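Local coordinates for protein fructose-bisphosphate aldolase class I (Thermoproteus tenax, PDB 1W8S) that belongs to the class I aldolases of the DeoC/LacD family, is built on a TIM-barrel fold and is seen here with bound 1,6-di-O-phosphono-beta-D-fructofuranose, at residues 141-146 with 171-176; 35-40 with 236-241; 88-93 with 115-120. The protein carries 2 engineered substitutions. All coordinates share one frame; numbering follows the deposited sequence. Where two conformers were deposited one is given.

Contact 1: residues 141-146 with 171-176; sequences LVVESF and LGADAM. Engineered in segment 141-146: E144 (natural residue Trp), F146 (natural residue Tyr).
V142 and V143 pair in parallel with A175 and M176, and just before them L141 meets D174, still in the loop, where strand 141-145, helix 158-171 and strand 175-179 form one beta-alpha-beta unit of the TIM barrel. G172 ends the helix in a Schellman motif; K131 NZ donates a hydrogen bond to its O, and the methyl L141 CD2 lies loosely near. At A173 the packing is tight: its CB sits 3.5 Å from V143 CG2, closer than usual van der Waals contact. Chi1 of V143 (171°) sets CG1 anti to the backbone N, which leaves CG2, beside that N, as the branch that meets A173.

D174 grips L141 twice. L141 N gives a nearly straight bond (171°) to D174 OD2 at 2.8 Å, on the anti side of the carboxylate, while D174 N returns a bond of 2.8 Å to L141 O. The other oxygen, OD1, forms a salt bridge with K67 of the second subunit, so the carboxylate is held from both ends. A175 N adds a second, longer bond to L141 O (3.2 Å), and A175 O accepts from V143 N at 3.0 Å; these two bonds flank V142 as expected for a parallel pair. The M176 side chain leads away, against A165 and A168 of helix 158-171 and the loop residues A194 and V197, but M176 CA approaches V143 O at 3.1 Å in a CA-H...O contact.

Contact 2: residues 35-40 with 236-241; sequences MDNPDS and QRRDAL
N37 sets CG opposite its backbone N (chi1 180°), which swings its amide over to the R237 carbonyl; D36, with chi1 -75°, keeps CG beside the backbone N and brings its carboxylate across the Q236 amide at a slant. Proximity does not amount to bonding in either pair. N37 ND2 comes within 3.3 Å of R237 O at a poor angle, its hydrogen bonds going instead to W235 O and Y45 OH. D36 OD2 stands 3.7 Å from Q236 NE2, the two planes turned 34° apart, and NE2 donates to D33 O. The contact between the segments therefore rests on van der Waals approach, as where D36 CB meets Q236 O at 3.6 Å and the aliphatic R238 CG lies 4.0 Å from D36 O. Within segment 35-40, the N37 carbonyl is fixed by a double grip: S40 N (2.7 Å) and S40 OG (2.8 Å) reach N37 O from opposite faces of its plane. The Q236 side chain is about 7 Å from the bound 1,6-di-O-phosphono-beta-D-fructofuranose. The arrangement joins the loop between helices 25-28 and 43-53 to the link from short helix 232-235 into 240-253, bringing together, beside the ligand, the loops after the first and last strands of a TIM barrel.

Contact 3: residues 88-93 with 115-120; sequences GEPVSV and PGSGFE
F119, E89 and S117 bury the most surface here, and each meets the other segment differently. The F119 ring turns an edge to the E89 carbonyl: E89 O lies in the ring plane, 3.4 Å from F119 CD1, and also accepts a hydrogen bond from Y86 OH. Nearer the backbone, F119 CB touches the methyl V91 CG2 at 3.7 Å, the two side chains crossing at a slant. W121 of the third subunit meets the F119 ring edge-to-face, so the aromatic group belongs to a subunit interface as well.

E89 works through its carboxylate. A bend at chi2 (-59°) curls the chain back over G118, whose N donates an almost straight bond (170°) to E89 OE1 at 2.7 Å; the oxygen is met on its anti side, slightly out of the carboxylate plane.

S117 OG links the segments. With chi1 at 175°, the hydroxyl points across to the other segment and donates to P90 O at 2.6 Å. The same OG accepts from F119 N at 3.0 Å, so one polar atom is engaged as donor and acceptor together. That bond from F119 N makes an ST turn. Overlapping it is the type I turn from S117 to E120, closed by E120 N bonding S117 O (2.8 Å), which leads into helix 120-137, with F119 at the N-cap, in the loop that follows barrel strand 108-113.

Along the chain, contact 3 closes before contact 1 opens, and contact 2 spans both, joining residues 35-40 to 236-241. Contacts 1 and 3 are neighbours, their centres about 16 Å apart. They touch where F146, an engineered residue lining the ligand pocket, lies against P115 (F146 C to P115 CD 3.9 Å), and strand 108-113, which runs into segment 115-120, pairs with strand 141-145. Contact 2 stands apart, its centre about 29 Å from that of contact 1, on the opposite side of the chain's centre, and about 31 Å from that of contact 3. Contact 1 thus ties barrel strands together, whereas contacts 2 and 3 join loops. Contacts 1 and 3 both meet the second subunit, and contacts 2 and 3 the third.

Contact 1: residues 141-146 with 171-176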
ATOM      1  N   LEU E 141      26.319  -0.542   0.889  1.00 13.70           N
ATOM      2  CA  LEU E 141      25.194  -1.446   0.825  1.00 13.01           C
ATOM      3  C   LEU E 141      25.625  -2.801   0.326  1.00 13.45           C
ATOM      4  O   LEU E 141      26.179  -2.906  -0.774  1.00 12.66           O
ATOM      5  CB  LEU E 141      24.153  -0.862  -0.124  1.00 13.68           C
ATOM      6  CG  LEU E 141      22.946  -1.715  -0.465  1.00 14.36           C
ATOM      7  CD1 LEU E 141      22.130  -1.968   0.775  1.00 15.99           C
ATOM      8  CD2 LEU E 141      22.155  -1.016  -1.591  1.00 16.74           C
ATOM      9  N   VAL E 142      25.369  -3.824   1.137  1.00 13.67           N
ATOM     10  CA  VAL E 142      25.583  -5.221   0.757  1.00 14.36           C
ATOM     11  C   VAL E 142      24.223  -5.796   0.418  1.00 15.51           C
ATOM     12  O   VAL E 142      23.333  -5.838   1.291  1.00 15.89           O
ATOM     13  CB  VAL E 142      26.230  -6.058   1.892  1.00 14.35           C
ATOM     14  CG1 VAL E 142      26.585  -7.501   1.362  1.00 15.24           C
ATOM     15  CG2 VAL E 142      27.411  -5.351   2.478  1.00 15.28           C
ATOM     16  N   VAL E 143      24.033  -6.184  -0.840  1.00 14.25           N
ATOM     17  CA  VAL E 143      22.792  -6.797  -1.254  1.00 14.91           C
ATOM     18  C   VAL E 143      23.028  -8.297  -1.218  1.00 14.45           C
ATOM     19  O   VAL E 143      23.960  -8.813  -1.861  1.00 14.53           O
ATOM     20  CB  VAL E 143      22.379  -6.390  -2.654  1.00 14.67           C
ATOM     21  CG1 VAL E 143      21.156  -7.226  -3.173  1.00 13.79           C
ATOM     22  CG2 VAL E 143      22.138  -4.871  -2.728  1.00 16.24           C
ATOM     23  N   GLU E 144      22.158  -8.963  -0.481  1.00 14.02           N
ATOM     24  CA  GLU E 144      22.124 -10.416  -0.325  1.00 15.37           C
ATOM     25  C   GLU E 144      21.076 -10.890  -1.322  1.00 14.13           C
ATOM     26  O   GLU E 144      19.893 -10.684  -1.124  1.00 13.90           O
ATOM     27  CB  GLU E 144      21.793 -10.735   1.151  1.00 15.02           C
ATOM     28  CG  GLU E 144      22.495  -9.722   2.078  1.00 21.21           C
ATOM     29  CD  GLU E 144      22.176  -9.811   3.573  1.00 28.22           C
ATOM     30  OE1 GLU E 144      23.137  -9.828   4.419  1.00 29.73           O
ATOM     31  OE2 GLU E 144      20.956  -9.773   3.909  1.00 30.44           O
ATOM     32  N   SER E 145      21.536 -11.440  -2.442  1.00 13.43           N
ATOM     33  CA  SER E 145      20.682 -11.713  -3.593  1.00 12.78           C
ATOM     34  C   SER E 145      20.451 -13.203  -3.711  1.00 13.48           C
ATOM     35  O   SER E 145      21.374 -13.959  -4.123  1.00 12.79           O
ATOM     36  CB  SER E 145      21.366 -11.195  -4.853  1.00 13.48           C
ATOM     37  OG  SER E 145      20.483 -11.212  -5.977  1.00 12.77           O
ATOM     38  N   PHE E 146      19.234 -13.613  -3.368  1.00 12.99           N
ATOM     39  CA  PHE E 146      18.838 -15.028  -3.259  1.00 13.07           C
ATOM     40  C   PHE E 146      17.546 -15.248  -3.999  1.00 12.77           C
ATOM     41  O   PHE E 146      16.464 -15.219  -3.391  1.00 11.73           O
ATOM     42  CB  PHE E 146      18.606 -15.428  -1.803  1.00 13.56           C
ATOM     43  CG  PHE E 146      19.819 -15.338  -0.924  1.00 16.18           C
ATOM     44  CD1 PHE E 146      21.035 -15.885  -1.308  1.00 19.32           C
ATOM     45  CD2 PHE E 146      19.738 -14.704   0.313  1.00 22.18           C
ATOM     46  CE1 PHE E 146      22.146 -15.822  -0.484  1.00 20.77           C
ATOM     47  CE2 PHE E 146      20.839 -14.619   1.138  1.00 25.83           C
ATOM     48  CZ  PHE E 146      22.067 -15.190   0.735  1.00 23.31           C
ATOM     49  N   LEU E 171      21.131  -3.110  -9.361  1.00 14.27           N
ATOM     50  CA  LEU E 171      20.316  -2.357  -8.389  1.00 14.20           C
ATOM     51  C   LEU E 171      21.124  -1.407  -7.462  1.00 14.46           C
ATOM     52  O   LEU E 171      20.534  -0.623  -6.704  1.00 15.88           O
ATOM     53  CB  LEU E 171      19.454  -3.317  -7.573  1.00 14.05           C
ATOM     54  CG  LEU E 171      18.350  -4.027  -8.379  1.00 14.30           C
ATOM     55  CD1 LEU E 171      17.678  -4.993  -7.529  1.00 17.17           C
ATOM     56  CD2 LEU E 171      17.324  -3.100  -9.014  1.00 16.49           C
ATOM     57  N   GLY E 172      22.449  -1.490  -7.521  1.00 13.20           N
ATOM     58  CA  GLY E 172      23.337  -0.533  -6.879  1.00 14.06           C
ATOM     59  C   GLY E 172      24.111  -1.079  -5.678  1.00 13.50           C
ATOM     60  O   GLY E 172      24.612  -0.305  -4.876  1.00 14.59           O
ATOM     61  N   ALA E 173      24.204  -2.387  -5.539  1.00 14.40           N
ATOM     62  CA  ALA E 173      25.012  -3.001  -4.467  1.00 13.70           C
ATOM     63  C   ALA E 173      26.425  -2.486  -4.550  1.00 14.16           C
ATOM     64  O   ALA E 173      26.999  -2.349  -5.655  1.00 13.05           O
ATOM     65  CB  ALA E 173      25.027  -4.493  -4.582  1.00 14.73           C
ATOM     66  N   ASP E 174      27.001  -2.249  -3.381  1.00 13.00           N
ATOM     67  CA  ASP E 174      28.409  -1.902  -3.257  1.00 13.42           C
ATOM     68  C   ASP E 174      29.251  -3.170  -2.999  1.00 12.87           C
ATOM     69  O   ASP E 174      30.419  -3.189  -3.288  1.00 14.36           O
ATOM     70  CB  ASP E 174      28.613  -0.887  -2.134  1.00 13.81           C
ATOM     71  CG  ASP E 174      27.808   0.372  -2.345  1.00 16.34           C
ATOM     72  OD1 ASP E 174      27.805   0.881  -3.507  1.00 13.41           O
ATOM     73  OD2 ASP E 174      27.113   0.897  -1.429  1.00 16.16           O
ATOM     74  N   ALA E 175      28.631  -4.175  -2.394  1.00 13.65           N
ATOM     75  CA  ALA E 175      29.140  -5.539  -2.298  1.00 12.91           C
ATOM     76  C   ALA E 175      27.927  -6.449  -2.334  1.00 12.50           C
ATOM     77  O   ALA E 175      26.779  -6.000  -2.107  1.00 12.00           O
ATOM     78  CB  ALA E 175      29.901  -5.729  -0.980  1.00 12.66           C
ATOM     79  N   MET E 176      28.145  -7.741  -2.528  1.00 11.30           N
ATOM     80  CA  MET E 176      27.009  -8.657  -2.562  1.00 11.80           C
ATOM     81  C   MET E 176      27.334 -10.000  -1.927  1.00 12.16           C
ATOM     82  O   MET E 176      28.506 -10.399  -1.840  1.00 13.32           O
ATOM     83  CB  MET E 176      26.515  -8.861  -4.004  1.00 12.17           C
ATOM     84  CG  MET E 176      27.458  -9.682  -4.897  1.00 11.90           C
ATOM     85  SD  MET E 176      26.840  -9.854  -6.608  1.00 14.23           S
ATOM     86  CE  MET E 176      27.248  -8.234  -7.213  1.00 11.56           C
TER

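Contact 2: residues 35-40 with 236-241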
ATOM      1  N   MET E  35      21.184 -25.146  18.818  1.00 20.23           N
ATOM      2  CA  MET E  35      21.238 -26.316  19.723  1.00 21.40           C
ATOM      3  C   MET E  35      22.557 -27.115  19.620  1.00 22.14           C
ATOM      4  O   MET E  35      23.068 -27.620  20.630  1.00 23.02           O
ATOM      5  CB  MET E  35      20.047 -27.259  19.473  1.00 21.84           C
ATOM      6  CG  MET E  35      18.675 -26.624  19.787  0.65 22.77           C
ATOM      7  SD  MET E  35      17.668 -27.599  20.942  0.65 25.64           S
ATOM      8  CE  MET E  35      18.616 -27.414  22.486  0.65 26.30           C
ATOM      9  N   ASP E  36      23.109 -27.236  18.416  1.00 22.61           N
ATOM     10  CA  ASP E  36      24.354 -28.006  18.211  1.00 22.94           C
ATOM     11  C   ASP E  36      25.503 -27.519  19.117  1.00 21.95           C
ATOM     12  O   ASP E  36      26.269 -28.327  19.652  1.00 20.78           O
ATOM     13  CB  ASP E  36      24.794 -27.926  16.737  1.00 23.08           C
ATOM     14  CG  ASP E  36      23.939 -28.807  15.814  1.00 26.79           C
ATOM     15  OD1 ASP E  36      23.159 -29.652  16.321  1.00 29.23           O
ATOM     16  OD2 ASP E  36      23.995 -28.737  14.564  1.00 30.37           O
ATOM     17  N   ASN E  37      25.593 -26.195  19.271  1.00 20.64           N
ATOM     18  CA  ASN E  37      26.647 -25.520  20.023  1.00 19.62           C
ATOM     19  C   ASN E  37      25.956 -24.377  20.770  1.00 19.16           C
ATOM     20  O   ASN E  37      26.001 -23.247  20.306  1.00 19.56           O
ATOM     21  CB  ASN E  37      27.720 -25.006  19.032  1.00 19.36           C
ATOM     22  CG  ASN E  37      28.877 -24.272  19.703  1.00 18.35           C
ATOM     23  OD1 ASN E  37      29.309 -24.636  20.799  1.00 19.64           O
ATOM     24  ND2 ASN E  37      29.402 -23.242  19.023  1.00 16.96           N
ATOM     25  N   PRO E  38      25.281 -24.683  21.885  1.00 18.86           N
ATOM     26  CA  PRO E  38      24.426 -23.712  22.584  1.00 18.40           C
ATOM     27  C   PRO E  38      25.049 -22.342  22.836  1.00 17.72           C
ATOM     28  O   PRO E  38      24.291 -21.375  22.903  1.00 15.42           O
ATOM     29  CB  PRO E  38      24.097 -24.389  23.926  1.00 18.64           C
ATOM     30  CG  PRO E  38      24.360 -25.846  23.747  1.00 19.37           C
ATOM     31  CD  PRO E  38      25.227 -26.008  22.525  1.00 19.69           C
ATOM     32  N   ASP E  39      26.373 -22.266  23.001  1.00 16.39           N
ATOM     33  CA  ASP E  39      27.024 -20.977  23.172  1.00 16.30           C
ATOM     34  C   ASP E  39      26.741 -20.059  21.988  1.00 14.84           C
ATOM     35  O   ASP E  39      26.828 -18.847  22.140  1.00 14.55           O
ATOM     36  CB  ASP E  39      28.536 -21.118  23.306  1.00 16.50           C
ATOM     37  CG  ASP E  39      28.965 -21.851  24.579  1.00 19.51           C
ATOM     38  OD1 ASP E  39      28.195 -21.894  25.569  1.00 19.51           O
ATOM     39  OD2 ASP E  39      30.081 -22.413  24.652  1.00 21.64           O
ATOM     40  N   SER E  40      26.446 -20.627  20.815  1.00 13.40           N
ATOM     41  CA  SER E  40      26.111 -19.823  19.625  1.00 12.83           C
ATOM     42  C   SER E  40      24.853 -18.941  19.737  1.00 12.44           C
ATOM     43  O   SER E  40      24.697 -18.019  18.929  1.00 11.62           O
ATOM     44  CB  SER E  40      25.992 -20.700  18.366  1.00 11.82           C
ATOM     45  OG  SER E  40      24.865 -21.558  18.408  1.00 12.34           O
ATOM     46  N   GLN E 236      27.982 -23.369  14.283  1.00 15.97           N
ATOM     47  CA  GLN E 236      27.327 -24.650  14.610  1.00 17.95           C
ATOM     48  C   GLN E 236      28.333 -25.758  14.944  1.00 18.16           C
ATOM     49  O   GLN E 236      27.915 -26.873  15.263  1.00 18.31           O
ATOM     50  CB  GLN E 236      26.414 -25.160  13.487  1.00 18.21           C
ATOM     51  CG  GLN E 236      25.048 -24.520  13.441  1.00 21.83           C
ATOM     52  CD  GLN E 236      24.043 -25.304  12.578  1.00 23.16           C
ATOM     53  OE1 GLN E 236      24.339 -25.686  11.442  1.00 21.11           O
ATOM     54  NE2 GLN E 236      22.852 -25.517  13.121  1.00 28.33           N
ATOM     55  N   ARG E 237      29.636 -25.468  14.844  1.00 18.47           N
ATOM     56  CA  ARG E 237      30.683 -26.423  15.225  1.00 18.72           C
ATOM     57  C   ARG E 237      31.142 -26.218  16.662  1.00 19.10           C
ATOM     58  O   ARG E 237      31.350 -25.099  17.093  1.00 18.49           O
ATOM     59  CB  ARG E 237      31.880 -26.304  14.293  1.00 18.90           C
ATOM     60  CG  ARG E 237      31.499 -26.483  12.859  1.00 20.05           C
ATOM     61  CD  ARG E 237      32.659 -26.428  11.898  1.00 22.15           C
ATOM     62  NE  ARG E 237      32.219 -26.657  10.514  1.00 23.10           N
ATOM     63  CZ  ARG E 237      31.819 -27.828  10.052  1.00 23.45           C
ATOM     64  NH1 ARG E 237      31.813 -28.887  10.839  1.00 23.19           N
ATOM     65  NH2 ARG E 237      31.417 -27.947   8.785  1.00 23.59           N
ATOM     66  N   ARG E 238      31.306 -27.312  17.400  1.00 20.04           N
ATOM     67  CA  ARG E 238      31.827 -27.234  18.764  1.00 20.76           C
ATOM     68  C   ARG E 238      33.302 -26.821  18.764  1.00 20.10           C
ATOM     69  O   ARG E 238      33.776 -26.238  19.743  1.00 19.52           O
ATOM     70  CB  ARG E 238      31.641 -28.560  19.497  1.00 21.93           C
ATOM     71  CG  ARG E 238      30.209 -28.785  20.008  1.00 25.15           C
ATOM     72  CD  ARG E 238      29.888 -30.269  20.243  1.00 30.38           C
ATOM     73  NE  ARG E 238      30.193 -31.048  19.035  1.00 34.85           N
ATOM     74  CZ  ARG E 238      30.623 -32.315  18.997  1.00 37.07           C
ATOM     75  NH1 ARG E 238      30.793 -33.028  20.118  1.00 37.17           N
ATOM     76  NH2 ARG E 238      30.870 -32.874  17.810  1.00 38.28           N
ATOM     77  N   ASP E 239      34.002 -27.103  17.659  1.00 19.18           N
ATOM     78  CA  ASP E 239      35.369 -26.595  17.440  1.00 18.66           C
ATOM     79  C   ASP E 239      35.356 -25.300  16.598  1.00 17.72           C
ATOM     80  O   ASP E 239      36.184 -25.114  15.694  1.00 16.59           O
ATOM     81  CB  ASP E 239      36.278 -27.685  16.813  1.00 19.04           C
ATOM     82  CG  ASP E 239      35.906 -28.028  15.350  1.00 19.43           C
ATOM     83  OD1 ASP E 239      34.703 -27.976  14.998  1.00 19.07           O
ATOM     84  OD2 ASP E 239      36.754 -28.371  14.488  1.00 18.79           O
ATOM     85  N   ALA E 240      34.414 -24.406  16.916  1.00 17.02           N
ATOM     86  CA  ALA E 240      34.173 -23.201  16.099  1.00 16.35           C
ATOM     87  C   ALA E 240      35.450 -22.395  15.882  1.00 15.67           C
ATOM     88  O   ALA E 240      35.781 -22.070  14.750  1.00 15.60           O
ATOM     89  CB  ALA E 240      33.101 -22.320  16.727  1.00 16.40           C
ATOM     90  N   LEU E 241      36.172 -22.103  16.960  1.00 15.51           N
ATOM     91  CA  LEU E 241      37.347 -21.240  16.868  1.00 15.45           C
ATOM     92  C   LEU E 241      38.482 -21.876  16.067  1.00 14.64           C
ATOM     93  O   LEU E 241      39.061 -21.207  15.209  1.00 14.64           O
ATOM     94  CB  LEU E 241      37.818 -20.817  18.241  1.00 15.42           C
ATOM     95  CG  LEU E 241      39.091 -19.969  18.238  1.00 16.31           C
ATOM     96  CD1 LEU E 241      38.907 -18.662  17.469  1.00 16.44           C
ATOM     97  CD2 LEU E 241      39.515 -19.732  19.669  1.00 18.30           C
TER

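Contact 3: residues 88-93 with 115-120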
ATOM      1  N   GLY E  88       4.157 -17.576   2.605  1.00 17.32           N
ATOM      2  CA  GLY E  88       3.840 -16.870   1.356  1.00 18.41           C
ATOM      3  C   GLY E  88       4.932 -16.793   0.282  1.00 18.79           C
ATOM      4  O   GLY E  88       5.996 -17.443   0.341  1.00 17.77           O
ATOM      5  N   GLU E  89       4.664 -15.963  -0.726  1.00 18.47           N
ATOM      6  CA  GLU E  89       5.696 -15.647  -1.714  1.00 18.71           C
ATOM      7  C   GLU E  89       6.778 -14.920  -0.910  1.00 16.11           C
ATOM      8  O   GLU E  89       6.465 -14.064  -0.073  1.00 15.13           O
ATOM      9  CB  GLU E  89       5.128 -14.838  -2.909  1.00 19.42           C
ATOM     10  CG  GLU E  89       4.663 -15.695  -4.143  1.00 23.48           C
ATOM     11  CD  GLU E  89       5.729 -16.591  -4.809  1.00 27.97           C
ATOM     12  OE1 GLU E  89       6.719 -16.094  -5.322  1.00 28.58           O
ATOM     13  OE2 GLU E  89       5.576 -17.850  -4.901  1.00 33.64           O
ATOM     14  N   PRO E  90       8.046 -15.299  -1.093  1.00 15.56           N
ATOM     15  CA  PRO E  90       9.124 -14.815  -0.224  1.00 15.05           C
ATOM     16  C   PRO E  90       9.226 -13.319  -0.198  1.00 14.48           C
ATOM     17  O   PRO E  90       9.295 -12.700  -1.238  1.00 12.90           O
ATOM     18  CB  PRO E  90      10.394 -15.408  -0.850  1.00 15.33           C
ATOM     19  CG  PRO E  90       9.922 -16.567  -1.611  1.00 16.38           C
ATOM     20  CD  PRO E  90       8.564 -16.256  -2.078  1.00 16.90           C
ATOM     21  N   VAL E  91       9.268 -12.761   0.999  1.00 13.24           N
ATOM     22  CA  VAL E  91       9.361 -11.328   1.155  1.00 13.25           C
ATOM     23  C   VAL E  91      10.026 -11.026   2.483  1.00 12.64           C
ATOM     24  O   VAL E  91       9.783 -11.698   3.475  1.00 12.33           O
ATOM     25  CB  VAL E  91       7.970 -10.683   1.032  1.00 14.09           C
ATOM     26  CG1 VAL E  91       7.122 -11.012   2.218  1.00 14.51           C
ATOM     27  CG2 VAL E  91       8.079  -9.172   0.828  1.00 16.94           C
ATOM     28  N   SER E  92      10.894 -10.035   2.483  1.00 11.84           N
ATOM     29  CA  SER E  92      11.633  -9.633   3.687  1.00 11.76           C
ATOM     30  C   SER E  92      11.670  -8.092   3.695  1.00 12.78           C
ATOM     31  O   SER E  92      12.236  -7.505   2.777  1.00 13.23           O
ATOM     32  CB  SER E  92      13.041 -10.191   3.634  1.00 11.26           C
ATOM     33  OG  SER E  92      13.758  -9.946   4.856  1.00 12.98           O
ATOM     34  N   VAL E  93      11.001  -7.462   4.666  1.00 12.41           N
ATOM     35  CA  VAL E  93      10.935  -6.001   4.714  1.00 12.82           C
ATOM     36  C   VAL E  93      11.838  -5.429   5.806  1.00 13.09           C
ATOM     37  O   VAL E  93      12.167  -6.096   6.780  1.00 12.94           O
ATOM     38  CB  VAL E  93       9.503  -5.484   4.934  1.00 12.98           C
ATOM     39  CG1 VAL E  93       8.587  -5.937   3.852  1.00 14.29           C
ATOM     40  CG2 VAL E  93       8.986  -5.905   6.253  1.00 15.05           C
ATOM     41  N   PRO E 115      14.750 -12.193  -5.888  1.00 11.78           N
ATOM     42  CA  PRO E 115      14.349 -12.130  -7.294  1.00 12.06           C
ATOM     43  C   PRO E 115      13.515 -13.323  -7.682  1.00 11.98           C
ATOM     44  O   PRO E 115      13.775 -14.452  -7.236  1.00 12.79           O
ATOM     45  CB  PRO E 115      15.674 -12.099  -8.036  1.00 12.79           C
ATOM     46  CG  PRO E 115      16.629 -11.537  -7.085  1.00 12.62           C
ATOM     47  CD  PRO E 115      16.181 -11.995  -5.728  1.00 12.54           C
ATOM     48  N   GLY E 116      12.491 -13.068  -8.472  1.00 12.36           N
ATOM     49  CA  GLY E 116      11.526 -14.083  -8.875  1.00 12.04           C
ATOM     50  C   GLY E 116      10.282 -14.138  -7.998  1.00 11.94           C
ATOM     51  O   GLY E 116       9.225 -14.567  -8.449  1.00 11.67           O
ATOM     52  N   SER E 117      10.394 -13.717  -6.740  1.00 12.82           N
ATOM     53  CA  SER E 117       9.262 -13.792  -5.827  1.00 11.67           C
ATOM     54  C   SER E 117       8.077 -13.002  -6.386  1.00 12.15           C
ATOM     55  O   SER E 117       8.262 -11.992  -7.066  1.00 12.24           O
ATOM     56  CB  SER E 117       9.623 -13.251  -4.450  1.00 11.96           C
ATOM     57  OG  SER E 117       8.485 -13.230  -3.633  1.00 11.35           O
ATOM     58  N   GLY E 118       6.864 -13.466  -6.103  1.00 12.43           N
ATOM     59  CA  GLY E 118       5.651 -12.684  -6.332  1.00 12.78           C
ATOM     60  C   GLY E 118       5.756 -11.294  -5.716  1.00 13.46           C
ATOM     61  O   GLY E 118       5.086 -10.342  -6.164  1.00 15.53           O
ATOM     62  N   PHE E 119       6.574 -11.162  -4.677  1.00 12.21           N
ATOM     63  CA  PHE E 119       6.805  -9.873  -4.017  1.00 13.44           C
ATOM     64  C   PHE E 119       8.130  -9.225  -4.415  1.00 11.84           C
ATOM     65  O   PHE E 119       8.627  -8.343  -3.693  1.00 12.00           O
ATOM     66  CB  PHE E 119       6.813 -10.074  -2.512  1.00 14.56           C
ATOM     67  CG  PHE E 119       5.446 -10.080  -1.877  1.00 17.66           C
ATOM     68  CD1 PHE E 119       5.024 -11.182  -1.139  1.00 22.99           C
ATOM     69  CD2 PHE E 119       4.607  -8.950  -1.942  1.00 23.09           C
ATOM     70  CE1 PHE E 119       3.774 -11.180  -0.485  1.00 24.57           C
ATOM     71  CE2 PHE E 119       3.359  -8.929  -1.289  1.00 26.72           C
ATOM     72  CZ  PHE E 119       2.939 -10.049  -0.552  1.00 26.65           C
ATOM     73  N   GLU E 120       8.710  -9.645  -5.542  1.00 11.41           N
ATOM     74  CA  GLU E 120       9.956  -9.090  -6.054  1.00 12.78           C
ATOM     75  C   GLU E 120       9.905  -7.557  -5.972  1.00 11.99           C
ATOM     76  O   GLU E 120      10.826  -6.929  -5.430  1.00 14.15           O
ATOM     77  CB  GLU E 120      10.144  -9.523  -7.532  1.00 14.17           C
ATOM     78  CG  GLU E 120      11.210  -8.838  -8.287  1.00 17.30           C
ATOM     79  CD  GLU E 120      11.424  -9.498  -9.660  1.00 15.92           C
ATOM     80  OE1 GLU E 120      12.011 -10.604  -9.696  1.00 11.20           O
ATOM     81  OE2 GLU E 120      10.960  -8.902 -10.665  1.00 14.25           O
TER